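Local coordinates for Dps family protein (Staphylococcus aureus subsp. aureus, PDB 2D5K), which probably takes up and stores iron in a twelve-subunit ferritin-like shell and can compact the nucleoid, as some Dps proteins do, at residues N69-L74 and L78-V83; V16-V21 and T104-Q109; Q6-E11 and D127-M132; L26-W31 and K84-G89. One frame throughout, in Å; residues are numbered along the deposited sequence.

Contact 1 (N69-L74 and L78-V83); sequences NPVGTL and LEQSIV
Leu-74 and Leu-78 are joined by the hydrogen bond that closes the first turn of helix 74-80. The backbone N of Leu-78 donates to Leu-74 O over 2.9 Å with an N-H...O angle of 164°. The Leu-78 side chain follows its own N toward the same carbonyl: with chi1 at -71°, CG sits beside the N and comes to 3.4 Å from Leu-74 O, so a branched apolar group lies against the acceptor. Thr-73 stands at the N-cap position, its side chain capping a backbone N just beyond the segment, and its OG1 is also hydrogen-bonded to Glu-76 OE1.

This short helix, set into the long connection between helices 38-65 and 92-120, is a hallmark of the Dps branch of the ferritin-like fold and lies at a subunit interface. There the carboxylate of Glu-85 of a second subunit takes a hydrogen bond from Leu-74 N.

The side-chain packing is sparse: one amide against one methyl. Gln-80 leaves the helix with its chain stretched out beyond CG and lays its amide end across Val-71, with OE1 3.3 Å from Val-71 CG1. Gln-80 CD follows at 3.9 Å from Val-71 CG1, the valine branch that makes the touch.

Where helix 74-80 gives way to loop, Ser-81 makes a local polar closure: its OG donates to Val-83 O at 2.7 Å, in the carbonyl plane and on a lone pair, with a C=O...OG angle of 116°. Asn-13 of helix 5-32 holds the loop ahead of the helix, bonding Val-71 N through OD1 and Asn-69 O through ND2.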
loop_
_atom_site.group_PDB
_atom_site.type_symbol
_atom_site.label_atom_id
_atom_site.label_comp_id
_atom_site.label_asym_id
_atom_site.label_seq_id
_atom_site.Cartn_x
_atom_site.Cartn_y
_atom_site.Cartn_z
ATOM N N ASN B 69 6.949 -37.259 -10.296
ATOM C CA ASN B 69 5.771 -37.288 -9.428
ATOM C C ASN B 69 6.092 -36.826 -8.007
ATOM O O ASN B 69 6.763 -37.533 -7.256
ATOM C CB ASN B 69 5.211 -38.712 -9.357
ATOM C CG ASN B 69 4.678 -39.195 -10.685
ATOM O OD1 ASN B 69 4.769 -40.378 -11.007
ATOM N ND2 ASN B 69 4.104 -38.284 -11.460
ATOM N N PRO B 70 5.601 -35.639 -7.613
ATOM C CA PRO B 70 5.869 -35.134 -6.260
ATOM C C PRO B 70 5.121 -35.992 -5.251
ATOM O O PRO B 70 3.968 -36.349 -5.493
ATOM C CB PRO B 70 5.302 -33.711 -6.291
ATOM C CG PRO B 70 5.168 -33.386 -7.752
ATOM C CD PRO B 70 4.780 -34.686 -8.376
ATOM N N VAL B 71 5.760 -36.330 -4.132
ATOM C CA VAL B 71 5.086 -37.133 -3.114
ATOM C C VAL B 71 3.845 -36.361 -2.679
ATOM O O VAL B 71 3.950 -35.266 -2.123
ATOM C CB VAL B 71 5.993 -37.392 -1.886
ATOM C CG1 VAL B 71 7.044 -38.427 -2.231
ATOM C CG2 VAL B 71 6.661 -36.102 -1.443
ATOM N N GLY B 72 2.671 -36.934 -2.937
ATOM C CA GLY B 72 1.432 -36.255 -2.601
ATOM C C GLY B 72 0.600 -36.747 -1.429
ATOM O O GLY B 72 -0.592 -36.461 -1.377
ATOM N N THR B 73 1.200 -37.481 -0.498
ATOM C CA THR B 73 0.463 -37.956 0.669
ATOM C C THR B 73 1.330 -37.831 1.913
ATOM O O THR B 73 2.557 -37.840 1.826
ATOM C CB THR B 73 0.030 -39.435 0.532
ATOM O OG1 THR B 73 1.180 -40.287 0.623
ATOM C CG2 THR B 73 -0.679 -39.659 -0.798
ATOM N N LEU B 74 0.684 -37.714 3.067
ATOM C CA LEU B 74 1.395 -37.592 4.334
ATOM C C LEU B 74 2.062 -38.914 4.699
ATOM O O LEU B 74 3.150 -38.943 5.282
ATOM C CB LEU B 74 0.419 -37.171 5.433
ATOM C CG LEU B 74 -0.249 -35.813 5.183
ATOM C CD1 LEU B 74 -1.335 -35.568 6.220
ATOM C CD2 LEU B 74 0.803 -34.710 5.238
ATOM N N LEU B 78 6.014 -39.243 5.672
ATOM C CA LEU B 78 6.499 -39.802 6.929
ATOM C C LEU B 78 7.503 -40.924 6.687
ATOM O O LEU B 78 8.393 -41.159 7.501
ATOM C CB LEU B 78 5.330 -40.337 7.763
ATOM C CG LEU B 78 4.395 -39.300 8.394
ATOM C CD1 LEU B 78 3.146 -39.984 8.941
ATOM C CD2 LEU B 78 5.130 -38.565 9.505
ATOM N N GLU B 79 7.361 -41.612 5.558
ATOM C CA GLU B 79 8.259 -42.714 5.228
ATOM C C GLU B 79 9.651 -42.249 4.802
ATOM O O GLU B 79 10.655 -42.837 5.198
ATOM C CB GLU B 79 7.658 -43.570 4.106
ATOM C CG GLU B 79 6.231 -44.028 4.357
ATOM C CD GLU B 79 5.700 -44.933 3.258
ATOM O OE1 GLU B 79 5.877 -44.602 2.064
ATOM O OE2 GLU B 79 5.095 -45.975 3.591
ATOM N N GLN B 80 9.711 -41.188 4.005
ATOM C CA GLN B 80 10.988 -40.691 3.500
ATOM C C GLN B 80 11.703 -39.664 4.382
ATOM O O GLN B 80 12.933 -39.625 4.425
ATOM C CB GLN B 80 10.789 -40.081 2.111
ATOM C CG GLN B 80 9.995 -40.944 1.144
ATOM C CD GLN B 80 9.839 -40.291 -0.216
ATOM O OE1 GLN B 80 9.048 -40.738 -1.049
ATOM N NE2 GLN B 80 10.603 -39.229 -0.454
ATOM N N SER B 81 10.931 -38.838 5.078
ATOM C CA SER B 81 11.483 -37.779 5.922
ATOM C C SER B 81 12.531 -38.161 6.968
ATOM O O SER B 81 12.376 -39.150 7.687
ATOM C CB SER B 81 10.339 -37.051 6.634
ATOM O OG SER B 81 10.842 -36.042 7.495
ATOM N N ILE B 82 13.596 -37.363 7.059
ATOM C CA ILE B 82 14.623 -37.593 8.071
ATOM C C ILE B 82 14.223 -36.752 9.281
ATOM O O ILE B 82 14.817 -36.847 10.360
ATOM C CB ILE B 82 16.040 -37.174 7.600
ATOM C CG1 ILE B 82 16.077 -35.678 7.283
ATOM C CG2 ILE B 82 16.451 -38.016 6.401
ATOM C CD1 ILE B 82 17.480 -35.138 7.068
ATOM N N VAL B 83 13.212 -35.911 9.085
ATOM C CA VAL B 83 12.688 -35.081 10.161
ATOM C C VAL B 83 11.605 -35.923 10.821
ATOM O O VAL B 83 10.663 -36.363 10.158
ATOM C CB VAL B 83 12.053 -33.778 9.628
ATOM C CG1 VAL B 83 11.365 -33.030 10.766
ATOM C CG2 VAL B 83 13.123 -32.903 8.990
#

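Contact 2 (V16-V21 and T104-Q109); sequences VANWTV and TNISKQ
Asn-18 and Trp-19 meet Ile-106 and Gln-109 in a buried helix-helix contact near the centre of the four-helix bundle, between helices 5-32 and 92-120. The two segments run antiparallel, 163° between their directions, with axes 12.0 Å apart at closest approach; the nearest CA atoms, of Asn-18 and Ile-106, are 8.1 Å apart, and side chains span the gap.

One half of the contact is polar. Gln-109 runs extended beyond CG (chi2 -163°), which carries its OE1 across to the asparagine. Asn-18 ND2 donates to Gln-109 OE1 over 2.8 Å, somewhat bent at 145°. The donor lies in the plane of the glutamine carbonyl and the acceptor close to the plane of the asparagine amide, although the two amides are twisted against each other. Gln-15 ties both ends together: its OE1 accepts from Asn-18 ND2 and its NE2 donates to Gln-109 OE1, while Asn-18 OD1 receives Ile-82 N and Gln-14 NE2. The buried asparagine is thereby held at both ends of its amide.

The other half is apolar. Ile-106 directs CD1 to 3.8 Å from Trp-19 CZ2, on the six-membered part of the indole, with Ile-106 CG2 at 4.1 Å from the same carbon. Tyr-55 of helix 38-65 meets this indole edge-to-face. Within the first helix, Val-16 O serves two donors of Thr-20, the backbone N on one face of the carbonyl plane and OG1, 2.7 Å away, on the opposite face.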
loop_
_atom_site.group_PDB
_atom_site.type_symbol
_atom_site.label_atom_id
_atom_site.label_comp_id
_atom_site.label_asym_id
_atom_site.label_seq_id
_atom_site.Cartn_x
_atom_site.Cartn_y
_atom_site.Cartn_z
ATOM N N VAL B 16 10.746 -32.631 -0.050
ATOM C CA VAL B 16 9.306 -32.390 0.027
ATOM C C VAL B 16 8.804 -33.119 1.271
ATOM O O VAL B 16 7.988 -32.590 2.033
ATOM C CB VAL B 16 8.550 -32.930 -1.214
ATOM C CG1 VAL B 16 7.043 -32.764 -1.018
ATOM C CG2 VAL B 16 8.987 -32.177 -2.459
ATOM N N ALA B 17 9.319 -34.329 1.476
ATOM C CA ALA B 17 8.953 -35.145 2.629
ATOM C C ALA B 17 9.414 -34.489 3.930
ATOM O O ALA B 17 8.624 -34.332 4.861
ATOM C CB ALA B 17 9.561 -36.534 2.500
ATOM N N ASN B 18 10.691 -34.110 3.993
ATOM C CA ASN B 18 11.241 -33.462 5.186
ATOM C C ASN B 18 10.436 -32.244 5.616
ATOM O O ASN B 18 10.074 -32.102 6.780
ATOM C CB ASN B 18 12.674 -32.967 4.954
ATOM C CG ASN B 18 13.680 -34.085 4.803
ATOM O OD1 ASN B 18 13.465 -35.208 5.260
ATOM N ND2 ASN B 18 14.812 -33.769 4.176
ATOM N N TRP B 19 10.169 -31.355 4.667
ATOM C CA TRP B 19 9.464 -30.130 4.986
ATOM C C TRP B 19 7.971 -30.275 5.217
ATOM O O TRP B 19 7.361 -29.435 5.876
ATOM C CB TRP B 19 9.788 -29.071 3.932
ATOM C CG TRP B 19 11.245 -28.688 4.017
ATOM C CD1 TRP B 19 12.282 -29.210 3.291
ATOM C CD2 TRP B 19 11.835 -27.788 4.965
ATOM N NE1 TRP B 19 13.481 -28.694 3.734
ATOM C CE2 TRP B 19 13.233 -27.819 4.759
ATOM C CE3 TRP B 19 11.316 -26.962 5.970
ATOM C CZ2 TRP B 19 14.120 -27.053 5.523
ATOM C CZ3 TRP B 19 12.200 -26.199 6.732
ATOM C CH2 TRP B 19 13.587 -26.253 6.500
ATOM N N THR B 20 7.382 -31.343 4.698
ATOM C CA THR B 20 5.965 -31.564 4.936
ATOM C C THR B 20 5.859 -31.992 6.401
ATOM O O THR B 20 4.981 -31.538 7.129
ATOM C CB THR B 20 5.399 -32.661 4.018
ATOM O OG1 THR B 20 5.431 -32.201 2.658
ATOM C CG2 THR B 20 3.960 -32.983 4.395
ATOM N N VAL B 21 6.771 -32.858 6.837
ATOM C CA VAL B 21 6.765 -33.302 8.227
ATOM C C VAL B 21 7.114 -32.124 9.134
ATOM O O VAL B 21 6.472 -31.915 10.168
ATOM C CB VAL B 21 7.774 -34.444 8.468
ATOM C CG1 VAL B 21 7.788 -34.825 9.940
ATOM C CG2 VAL B 21 7.398 -35.654 7.620
ATOM N N THR B 104 20.607 -29.030 10.826
ATOM C CA THR B 104 21.967 -29.493 10.580
ATOM C C THR B 104 21.884 -30.710 9.655
ATOM O O THR B 104 22.650 -30.830 8.691
ATOM C CB THR B 104 22.670 -29.902 11.898
ATOM O OG1 THR B 104 22.973 -28.726 12.658
ATOM C CG2 THR B 104 23.964 -30.669 11.608
ATOM N N ASN B 105 20.947 -31.611 9.946
ATOM C CA ASN B 105 20.775 -32.812 9.134
ATOM C C ASN B 105 20.348 -32.484 7.709
ATOM O O ASN B 105 20.852 -33.068 6.749
ATOM C CB ASN B 105 19.739 -33.751 9.759
ATOM C CG ASN B 105 20.185 -34.305 11.099
ATOM O OD1 ASN B 105 21.379 -34.314 11.417
ATOM N ND2 ASN B 105 19.229 -34.786 11.886
ATOM N N ILE B 106 19.407 -31.557 7.578
ATOM C CA ILE B 106 18.919 -31.157 6.267
ATOM C C ILE B 106 20.021 -30.476 5.458
ATOM O O ILE B 106 20.185 -30.750 4.268
ATOM C CB ILE B 106 17.710 -30.207 6.410
ATOM C CG1 ILE B 106 16.517 -30.995 6.962
ATOM C CG2 ILE B 106 17.373 -29.560 5.058
ATOM C CD1 ILE B 106 15.374 -30.126 7.466
ATOM N N SER B 107 20.784 -29.594 6.096
ATOM C CA SER B 107 21.849 -28.902 5.382
ATOM C C SER B 107 22.854 -29.903 4.820
ATOM O O SER B 107 23.361 -29.727 3.713
ATOM C CB SER B 107 22.561 -27.906 6.298
ATOM O OG SER B 107 23.545 -27.184 5.572
ATOM N N LYS B 108 23.141 -30.956 5.582
ATOM C CA LYS B 108 24.076 -31.978 5.128
ATOM C C LYS B 108 23.489 -32.724 3.927
ATOM O O LYS B 108 24.197 -33.021 2.961
ATOM C CB LYS B 108 24.382 -32.963 6.263
ATOM C CG LYS B 108 25.367 -34.054 5.876
ATOM C CD LYS B 108 25.735 -34.925 7.072
ATOM C CE LYS B 108 26.702 -36.034 6.667
ATOM N NZ LYS B 108 27.047 -36.918 7.819
ATOM N N GLN B 109 22.194 -33.027 3.987
ATOM C CA GLN B 109 21.530 -33.711 2.878
ATOM C C GLN B 109 21.563 -32.823 1.646
ATOM O O GLN B 109 21.766 -33.295 0.526
ATOM C CB GLN B 109 20.060 -34.002 3.186
ATOM C CG GLN B 109 19.774 -35.163 4.100
ATOM C CD GLN B 109 18.320 -35.587 4.000
ATOM O OE1 GLN B 109 17.421 -34.742 3.949
ATOM N NE2 GLN B 109 18.079 -36.894 3.971
#

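Contact 3 (Q6-E11 and D127-M132); sequences QDVVKE and DMFIGM
Glu-11 and Phe-129 are the residues whose CA atoms come nearest here, 9.3 Å apart; both segments are helical throughout, one near the start of helix 5-32 and the other near the start of helix 123-147, two members of the ferritin-like bundle. At that spacing the gap is filled mainly by one ring. Phe-129 points at the facing helix and pushes its far end, CZ, to 3.8 Å from Glu-11 CB; CZ is equally close to the backbone C of Glu-11, so the ring rests on the main chain as much as on the side chain. One turn earlier, Val-8 CG1 lies 4.5 Å from Phe-129 CE2, a looser touch on the same ring.

Glu-11 touches through CB; with chi1 at -68° CG already turns off the ring, and the bent chain carries the carboxylate further away. Leu-110 of helix 92-120 and Leu-12 and Gln-15 of helix 5-32 also pack on Phe-129. No hydrogen bond crosses between the two segments: the contact is van der Waals packing of a ring on a methylene and main chain, with an apolar touch from Val-8, and the course of the Glu-11 side chain probably keeps its charge off the aromatic ring.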
loop_
_atom_site.group_PDB
_atom_site.type_symbol
_atom_site.label_atom_id
_atom_site.label_comp_id
_atom_site.label_asym_id
_atom_site.label_seq_id
_atom_site.Cartn_x
_atom_site.Cartn_y
_atom_site.Cartn_z
ATOM N N GLN B 6 16.420 -38.808 -12.625
ATOM C CA GLN B 6 15.717 -39.617 -11.637
ATOM C C GLN B 6 16.354 -39.473 -10.258
ATOM O O GLN B 6 15.653 -39.413 -9.245
ATOM C CB GLN B 6 15.725 -41.089 -12.064
ATOM C CG GLN B 6 14.960 -41.378 -13.356
ATOM C CD GLN B 6 15.514 -40.633 -14.564
ATOM O OE1 GLN B 6 16.676 -40.805 -14.939
ATOM N NE2 GLN B 6 14.680 -39.799 -15.177
ATOM N N ASP B 7 17.682 -39.430 -10.220
ATOM C CA ASP B 7 18.401 -39.284 -8.960
ATOM C C ASP B 7 18.058 -37.942 -8.326
ATOM O O ASP B 7 17.944 -37.834 -7.105
ATOM C CB ASP B 7 19.917 -39.355 -9.177
ATOM C CG ASP B 7 20.380 -40.720 -9.650
ATOM O OD1 ASP B 7 19.864 -41.732 -9.137
ATOM O OD2 ASP B 7 21.271 -40.775 -10.525
ATOM N N VAL B 8 17.907 -36.917 -9.160
ATOM C CA VAL B 8 17.581 -35.585 -8.663
ATOM C C VAL B 8 16.157 -35.555 -8.114
ATOM O O VAL B 8 15.900 -34.946 -7.075
ATOM C CB VAL B 8 17.730 -34.523 -9.774
ATOM C CG1 VAL B 8 17.462 -33.133 -9.211
ATOM C CG2 VAL B 8 19.139 -34.584 -10.356
ATOM N N VAL B 9 15.230 -36.212 -8.806
ATOM C CA VAL B 9 13.847 -36.252 -8.339
ATOM C C VAL B 9 13.798 -36.876 -6.947
ATOM O O VAL B 9 13.032 -36.445 -6.087
ATOM C CB VAL B 9 12.955 -37.064 -9.301
ATOM C CG1 VAL B 9 11.577 -37.290 -8.680
ATOM C CG2 VAL B 9 12.812 -36.316 -10.615
ATOM N N LYS B 10 14.627 -37.892 -6.733
ATOM C CA LYS B 10 14.701 -38.572 -5.447
ATOM C C LYS B 10 15.131 -37.568 -4.372
ATOM O O LYS B 10 14.595 -37.563 -3.261
ATOM C CB LYS B 10 15.707 -39.723 -5.538
ATOM C CG LYS B 10 15.779 -40.631 -4.322
ATOM C CD LYS B 10 16.533 -39.989 -3.170
ATOM C CE LYS B 10 16.868 -41.020 -2.108
ATOM N NZ LYS B 10 17.685 -42.126 -2.684
ATOM N N GLU B 11 16.104 -36.724 -4.709
ATOM C CA GLU B 11 16.593 -35.710 -3.777
ATOM C C GLU B 11 15.522 -34.651 -3.523
ATOM O O GLU B 11 15.376 -34.163 -2.401
ATOM C CB GLU B 11 17.854 -35.033 -4.327
ATOM C CG GLU B 11 19.078 -35.936 -4.395
ATOM C CD GLU B 11 19.404 -36.574 -3.058
ATOM O OE1 GLU B 11 19.337 -35.869 -2.028
ATOM O OE2 GLU B 11 19.738 -37.780 -3.040
ATOM N N ASP B 127 20.035 -25.046 -8.068
ATOM C CA ASP B 127 19.838 -23.685 -7.578
ATOM C C ASP B 127 18.795 -23.637 -6.465
ATOM O O ASP B 127 18.943 -22.887 -5.498
ATOM C CB ASP B 127 19.415 -22.774 -8.736
ATOM C CG ASP B 127 19.297 -21.321 -8.324
ATOM O OD1 ASP B 127 20.288 -20.766 -7.805
ATOM O OD2 ASP B 127 18.212 -20.734 -8.526
ATOM N N MET B 128 17.741 -24.435 -6.601
ATOM C CA MET B 128 16.697 -24.477 -5.583
ATOM C C MET B 128 17.240 -25.041 -4.278
ATOM O O MET B 128 16.907 -24.551 -3.197
ATOM C CB MET B 128 15.513 -25.307 -6.069
ATOM C CG MET B 128 14.717 -24.600 -7.150
ATOM S SD MET B 128 13.289 -25.548 -7.670
ATOM C CE MET B 128 12.640 -24.482 -8.987
ATOM N N PHE B 129 18.075 -26.071 -4.374
ATOM C CA PHE B 129 18.665 -26.656 -3.177
ATOM C C PHE B 129 19.578 -25.634 -2.509
ATOM O O PHE B 129 19.635 -25.554 -1.284
ATOM C CB PHE B 129 19.474 -27.909 -3.523
ATOM C CG PHE B 129 18.632 -29.093 -3.908
ATOM C CD1 PHE B 129 17.518 -29.450 -3.151
ATOM C CD2 PHE B 129 18.977 -29.880 -5.003
ATOM C CE1 PHE B 129 16.761 -30.578 -3.478
ATOM C CE2 PHE B 129 18.226 -31.008 -5.335
ATOM C CZ PHE B 129 17.118 -31.355 -4.568
ATOM N N ILE B 130 20.301 -24.859 -3.317
ATOM C CA ILE B 130 21.206 -23.839 -2.790
ATOM C C ILE B 130 20.416 -22.787 -2.024
ATOM O O ILE B 130 20.795 -22.394 -0.922
ATOM C CB ILE B 130 21.985 -23.121 -3.916
ATOM C CG1 ILE B 130 22.816 -24.125 -4.716
ATOM C CG2 ILE B 130 22.876 -22.034 -3.318
ATOM C CD1 ILE B 130 23.855 -24.823 -3.923
ATOM N N GLY B 131 19.324 -22.323 -2.623
ATOM C CA GLY B 131 18.494 -21.325 -1.970
ATOM C C GLY B 131 17.990 -21.836 -0.632
ATOM O O GLY B 131 17.980 -21.107 0.359
ATOM N N MET B 132 17.565 -23.094 -0.603
ATOM C CA MET B 132 17.068 -23.697 0.630
ATOM C C MET B 132 18.180 -23.815 1.672
ATOM O O MET B 132 17.987 -23.482 2.841
ATOM C CB MET B 132 16.489 -25.087 0.347
ATOM C CG MET B 132 16.013 -25.819 1.599
ATOM S SD MET B 132 15.389 -27.478 1.262
ATOM C CE MET B 132 13.748 -27.099 0.671
#

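Contact 4 (L26-W31 and K84-G89); sequences LHNFHW and KEAAKG
Asn-28 meets Ala-86 along the whole of its side chain, each atom set against one methyl group. Its CB is the most distant, 4.1 Å from Ala-86 CB. Next along, Asn-28 CG closes to 3.6 Å from Ala-86 CB, because chi1 of 180° sends it anti to the backbone N and outward from helix 5-32 toward the loop. Here the amide divides. OD1 passes the Ala-86 methyl at 3.8 Å and accepts a hydrogen bond from a water, 2.6 Å away. That water also donates to Ala-87 O, weakly, over 3.4 Å, which makes a tenuous water bridge between helix and loop. Asn-28 ND2 lies 3.6 Å from Ala-86 CB, but spends a hydrogen on Gly-72 O of a second subunit, so the asparagine amide works within its chain and across an interface at once.

The loop is part of the long crossover that carries the chain from one end of the ferritin-like bundle to the other, ahead of helix 92-120. It runs extended past this end of helix 5-32 and turns Ala-86 inward. Nearby, Trp-31 NE1 bonds Asp-57 OD1 of the second subunit, at the kind of interface where Dps proteins place their intersubunit ferroxidase sites.

Phe-29 supplies the second wall around the alanine methyl. Its CB does not aim at the loop, yet the ring extends far enough for CE1 to reach 3.7 Å from Ala-86 CB. Met-95 and Leu-99 of helix 92-120 pack against the same phenyl ring.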
loop_
_atom_site.group_PDB
_atom_site.type_symbol
_atom_site.label_atom_id
_atom_site.label_comp_id
_atom_site.label_asym_id
_atom_site.label_seq_id
_atom_site.Cartn_x
_atom_site.Cartn_y
_atom_site.Cartn_z
ATOM N N LEU B 26 6.435 -27.894 13.215
ATOM C CA LEU B 26 6.559 -26.480 13.547
ATOM C C LEU B 26 5.238 -25.935 14.087
ATOM O O LEU B 26 5.238 -25.001 14.877
ATOM C CB LEU B 26 7.024 -25.678 12.328
ATOM C CG LEU B 26 8.512 -25.843 12.003
ATOM C CD1 LEU B 26 8.796 -25.366 10.583
ATOM C CD2 LEU B 26 9.343 -25.059 13.010
ATOM N N HIS B 27 4.115 -26.507 13.657
ATOM C CA HIS B 27 2.822 -26.075 14.178
ATOM C C HIS B 27 2.752 -26.540 15.626
ATOM O O HIS B 27 2.301 -25.811 16.507
ATOM C CB HIS B 27 1.662 -26.697 13.395
ATOM C CG HIS B 27 1.221 -25.878 12.225
ATOM N ND1 HIS B 27 1.942 -25.802 11.053
ATOM C CD2 HIS B 27 0.140 -25.078 12.056
ATOM C CE1 HIS B 27 1.324 -24.990 10.211
ATOM N NE2 HIS B 27 0.228 -24.539 10.795
ATOM N N ASN B 28 3.209 -27.767 15.858
ATOM C CA ASN B 28 3.218 -28.345 17.197
ATOM C C ASN B 28 4.016 -27.443 18.138
ATOM O O ASN B 28 3.541 -27.081 19.217
ATOM C CB ASN B 28 3.836 -29.748 17.143
ATOM C CG ASN B 28 3.896 -30.420 18.503
ATOM O OD1 ASN B 28 4.542 -29.924 19.425
ATOM N ND2 ASN B 28 3.222 -31.564 18.632
ATOM N N PHE B 29 5.223 -27.063 17.728
ATOM C CA PHE B 29 6.056 -26.204 18.566
ATOM C C PHE B 29 5.406 -24.830 18.731
ATOM O O PHE B 29 5.459 -24.232 19.801
ATOM C CB PHE B 29 7.464 -26.078 17.970
ATOM C CG PHE B 29 8.283 -27.350 18.056
ATOM C CD1 PHE B 29 7.764 -28.495 18.661
ATOM C CD2 PHE B 29 9.572 -27.397 17.532
ATOM C CE1 PHE B 29 8.516 -29.670 18.742
ATOM C CE2 PHE B 29 10.333 -28.567 17.608
ATOM C CZ PHE B 29 9.800 -29.705 18.216
ATOM N N HIS B 30 4.789 -24.348 17.657
ATOM C CA HIS B 30 4.093 -23.063 17.642
ATOM C C HIS B 30 2.980 -23.064 18.698
ATOM O O HIS B 30 2.757 -22.066 19.384
ATOM C CB HIS B 30 3.524 -22.855 16.226
ATOM C CG HIS B 30 2.527 -21.742 16.096
ATOM N ND1 HIS B 30 2.871 -20.410 16.178
ATOM C CD2 HIS B 30 1.209 -21.768 15.777
ATOM C CE1 HIS B 30 1.813 -19.664 15.910
ATOM N NE2 HIS B 30 0.793 -20.464 15.664
ATOM N N TRP B 31 2.300 -24.198 18.844
ATOM C CA TRP B 31 1.201 -24.310 19.798
ATOM C C TRP B 31 1.616 -24.634 21.225
ATOM O O TRP B 31 1.079 -24.072 22.180
ATOM C CB TRP B 31 0.209 -25.395 19.349
ATOM C CG TRP B 31 -0.427 -25.146 18.013
ATOM C CD1 TRP B 31 -0.782 -23.939 17.484
ATOM C CD2 TRP B 31 -0.812 -26.136 17.049
ATOM N NE1 TRP B 31 -1.361 -24.114 16.247
ATOM C CE2 TRP B 31 -1.393 -25.452 15.957
ATOM C CE3 TRP B 31 -0.723 -27.534 17.003
ATOM C CZ2 TRP B 31 -1.884 -26.120 14.827
ATOM C CZ3 TRP B 31 -1.211 -28.202 15.877
ATOM C CH2 TRP B 31 -1.783 -27.489 14.805
ATOM N N LYS B 84 11.745 -36.164 12.117
ATOM C CA LYS B 84 10.770 -36.967 12.833
ATOM C C LYS B 84 9.714 -36.086 13.477
ATOM O O LYS B 84 9.946 -34.902 13.720
ATOM C CB LYS B 84 11.479 -37.830 13.883
ATOM C CG LYS B 84 12.564 -38.716 13.272
ATOM C CD LYS B 84 12.000 -39.552 12.121
ATOM C CE LYS B 84 13.097 -40.145 11.237
ATOM N NZ LYS B 84 14.018 -41.037 11.991
ATOM N N GLU B 85 8.546 -36.661 13.738
ATOM C CA GLU B 85 7.465 -35.902 14.347
ATOM C C GLU B 85 7.788 -35.524 15.784
ATOM O O GLU B 85 8.619 -36.161 16.438
ATOM C CB GLU B 85 6.163 -36.703 14.287
ATOM C CG GLU B 85 5.778 -37.091 12.870
ATOM C CD GLU B 85 4.291 -36.985 12.623
ATOM O OE1 GLU B 85 3.562 -37.964 12.895
ATOM O OE2 GLU B 85 3.854 -35.907 12.166
ATOM N N ALA B 86 7.130 -34.480 16.269
ATOM C CA ALA B 86 7.348 -34.005 17.625
ATOM C C ALA B 86 6.920 -35.028 18.668
ATOM O O ALA B 86 5.948 -35.760 18.478
ATOM C CB ALA B 86 6.588 -32.702 17.843
ATOM N N ALA B 87 7.669 -35.078 19.764
ATOM C CA ALA B 87 7.367 -35.970 20.875
ATOM C C ALA B 87 6.687 -35.089 21.920
ATOM O O ALA B 87 6.569 -33.878 21.727
ATOM C CB ALA B 87 8.650 -36.567 21.435
ATOM N N LYS B 88 6.247 -35.676 23.026
ATOM C CA LYS B 88 5.573 -34.896 24.061
ATOM C C LYS B 88 6.505 -34.338 25.136
ATOM O O LYS B 88 7.589 -34.866 25.370
ATOM C CB LYS B 88 4.497 -35.747 24.745
ATOM C CG LYS B 88 3.358 -36.186 23.843
ATOM C CD LYS B 88 2.314 -36.960 24.636
ATOM C CE LYS B 88 1.102 -37.299 23.782
ATOM N NZ LYS B 88 1.468 -38.126 22.600
ATOM N N GLY B 89 6.065 -33.254 25.774
ATOM C CA GLY B 89 6.814 -32.641 26.859
ATOM C C GLY B 89 8.091 -31.877 26.559
ATOM O O GLY B 89 9.016 -31.883 27.371
HETATM O O HOH W 1 5.169 -30.807 21.810
#

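Helix 5-32 is the common thread: contacts 3, 2 and 4 take successive pieces of it, pairing it with helix 123-147, helix 92-120 and the crossover loop in turn. Contact 2 lies about 4 Å from the chain's centre, while contacts 3 and 4 sit on opposite sides of that centre, their own centres about 26 Å apart. Contact 1 belongs to the crossover and touches contact 2 through the loop at Ile-82 and contact 4 through Leu-78 against Glu-85. Contacts 2 and 3 join long helices far apart in sequence; the crossover, in contacts 1 and 4, lies along the bundle and faces a second subunit of the twelve-chain shell.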